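Local structure of nitroreductase family protein (Clostridium novyi, 3G14) at residues Thr81-Asn87 with Leu143-Thr149. The protein probably acts as an oxidoreductase of the nitroreductase family, whose members generally use FMN as cofactor. Residues are numbered along the deposited sequence; the frame is centred on the assembly and turned at random.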
loop_
_atom_site.group_PDB
_atom_site.type_symbol
_atom_site.label_atom_id
_atom_site.label_comp_id
_atom_site.label_asym_id
_atom_site.label_seq_id
_atom_site.Cartn_x
_atom_site.Cartn_y
_atom_site.Cartn_z
ATOM N N THR B 81 2.733 -9.658 16.737
ATOM C CA THR B 81 3.267 -9.245 15.447
ATOM C C THR B 81 2.374 -9.804 14.346
ATOM O O THR B 81 1.874 -10.926 14.449
ATOM C CB THR B 81 4.750 -9.733 15.303
ATOM O OG1 THR B 81 5.591 -8.933 16.141
ATOM C CG2 THR B 81 5.220 -9.695 13.854
ATOM N N ILE B 82 2.126 -8.990 13.325
ATOM C CA ILE B 82 1.356 -9.430 12.145
ATOM C C ILE B 82 2.329 -9.671 11.006
ATOM O O ILE B 82 3.107 -8.784 10.677
ATOM C CB ILE B 82 0.266 -8.417 11.739
ATOM C CG1 ILE B 82 -0.728 -8.243 12.896
ATOM C CG2 ILE B 82 -0.468 -8.901 10.492
ATOM C CD1 ILE B 82 -1.698 -7.061 12.812
ATOM N N VAL B 83 2.273 -10.861 10.394
ATOM C CA VAL B 83 3.173 -11.205 9.278
ATOM C C VAL B 83 2.356 -11.389 7.974
ATOM O O VAL B 83 1.362 -12.153 7.969
ATOM C CB VAL B 83 3.904 -12.543 9.578
ATOM C CG1 VAL B 83 4.857 -12.920 8.455
ATOM C CG2 VAL B 83 4.672 -12.478 10.906
ATOM N N ALA B 84 2.768 -10.701 6.910
ATOM C CA ALA B 84 2.058 -10.751 5.641
ATOM C C ALA B 84 2.788 -11.716 4.706
ATOM O O ALA B 84 3.939 -11.488 4.373
ATOM C CB ALA B 84 1.917 -9.356 5.032
ATOM N N VAL B 85 2.086 -12.776 4.270
ATOM C CA VAL B 85 2.644 -13.861 3.472
ATOM C C VAL B 85 1.885 -13.932 2.133
ATOM O O VAL B 85 0.659 -13.939 2.091
ATOM C CB VAL B 85 2.520 -15.207 4.225
ATOM C CG1 VAL B 85 3.130 -16.416 3.405
ATOM C CG2 VAL B 85 3.162 -15.104 5.638
ATOM N N ALA B 86 2.608 -13.983 1.035
ATOM C CA ALA B 86 1.988 -13.995 -0.303
ATOM C C ALA B 86 2.401 -15.144 -1.188
ATOM O O ALA B 86 3.484 -15.764 -1.022
ATOM C CB ALA B 86 2.241 -12.691 -1.023
ATOM N N ASN B 87 1.518 -15.413 -2.149
ATOM C CA ASN B 87 1.739 -16.397 -3.168
ATOM C C ASN B 87 2.018 -15.709 -4.498
ATOM O O ASN B 87 1.073 -15.216 -5.146
ATOM C CB ASN B 87 0.519 -17.272 -3.330
ATOM C CG ASN B 87 0.735 -18.422 -4.318
ATOM O OD1 ASN B 87 1.777 -18.572 -4.964
ATOM N ND2 ASN B 87 -0.263 -19.268 -4.403
ATOM N N LEU B 143 6.002 -19.879 -0.841
ATOM C CA LEU B 143 5.406 -18.588 -0.555
ATOM C C LEU B 143 6.479 -17.582 -0.155
ATOM O O LEU B 143 7.622 -17.963 0.071
ATOM C CB LEU B 143 4.375 -18.745 0.552
ATOM C CG LEU B 143 3.262 -19.755 0.214
ATOM C CD1 LEU B 143 2.359 -19.993 1.427
ATOM C CD2 LEU B 143 2.432 -19.297 -0.967
ATOM N N ARG B 144 6.098 -16.303 -0.055
ATOM C CA ARG B 144 7.029 -15.217 0.254
ATOM C C ARG B 144 6.544 -14.484 1.490
ATOM O O ARG B 144 5.353 -14.210 1.606
ATOM C CB ARG B 144 7.178 -14.241 -0.928
ATOM C CG ARG B 144 7.691 -14.902 -2.225
ATOM C CD ARG B 144 9.074 -15.543 -2.087
ATOM N NE ARG B 144 10.063 -14.630 -1.496
ATOM C CZ ARG B 144 10.713 -13.661 -2.143
ATOM N NH1 ARG B 144 10.523 -13.444 -3.432
ATOM N NH2 ARG B 144 11.581 -12.906 -1.485
ATOM N N VAL B 145 7.463 -14.209 2.416
ATOM C CA VAL B 145 7.187 -13.315 3.550
ATOM C C VAL B 145 7.459 -11.881 3.078
ATOM O O VAL B 145 8.603 -11.491 2.857
ATOM C CB VAL B 145 7.992 -13.693 4.839
ATOM C CG1 VAL B 145 7.613 -12.760 6.026
ATOM C CG2 VAL B 145 7.785 -15.209 5.174
ATOM N N VAL B 146 6.405 -11.103 2.926
ATOM C CA VAL B 146 6.542 -9.753 2.372
ATOM C C VAL B 146 7.035 -8.722 3.404
ATOM O O VAL B 146 7.983 -7.971 3.155
ATOM C CB VAL B 146 5.223 -9.309 1.674
ATOM C CG1 VAL B 146 5.307 -7.849 1.120
ATOM C CG2 VAL B 146 4.787 -10.294 0.553
ATOM N N ALA B 147 6.348 -8.659 4.538
ATOM C CA ALA B 147 6.618 -7.708 5.592
ATOM C C ALA B 147 5.950 -8.209 6.848
ATOM O O ALA B 147 5.181 -9.163 6.814
ATOM C CB ALA B 147 6.122 -6.274 5.226
ATOM N N LEU B 148 6.345 -7.602 7.951
ATOM C CA LEU B 148 5.746 -7.862 9.253
ATOM C C LEU B 148 5.761 -6.571 10.066
ATOM O O LEU B 148 6.506 -5.641 9.778
ATOM C CB LEU B 148 6.488 -9.029 9.939
ATOM C CG LEU B 148 7.975 -8.885 10.283
ATOM C CD1 LEU B 148 8.186 -8.296 11.690
ATOM C CD2 LEU B 148 8.677 -10.236 10.143
ATOM N N THR B 149 4.938 -6.519 11.105
ATOM C CA THR B 149 4.931 -5.390 12.016
ATOM C C THR B 149 4.548 -5.812 13.431
ATOM O O THR B 149 3.614 -6.650 13.622
ATOM C CB THR B 149 3.924 -4.304 11.521
ATOM O OG1 THR B 149 3.805 -3.238 12.489
ATOM C CG2 THR B 149 2.560 -4.917 11.291
#
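Leu143 CD2 lies over one face of the flat Asn87 amide, 3.9 Å from Asn87 CG. With CG anti to the backbone N (chi1 -175°), the amide is directed past the strand end, and its OD1 accepts from Glu89 N, as suits asparagine at an N-cap. Next to it along the chain, strands 81-86 and 144-149 run antiparallel, joined by six backbone hydrogen bonds; Ala86 N donates to Arg144 O and Arg144 N to Ala86 O, both 2.8 Å. Val146, at phi/psi -80°/-53°, makes a classic beta bulge: Val146 N donates to Ala84 O (2.9 Å) and Ala147 O accepts from Ala84 N (2.9 Å), setting two residues opposite one. The buried Ala147 N finds no partner, whereas Val146 O accepts from Lys97 of the second subunit.

Beta-branched valines suit extended strands, and on one face Val83 CG1 meets Val145 CG1 at 3.7 Å, against helix 130-137. On the other, Ala86 CB touches Val146 CG2 (3.8 Å); alanine's small side chain suits this place, where Tyr100 and Thr104 of helix 99-117 pack against Ala86. Arg144 turns its guanidinium away to a salt bridge with Glu130. This bulged pairing joins an edge strand of the chain's mixed sheet to an inner one, with helices on both faces, as in the alpha+beta nitroreductase fold.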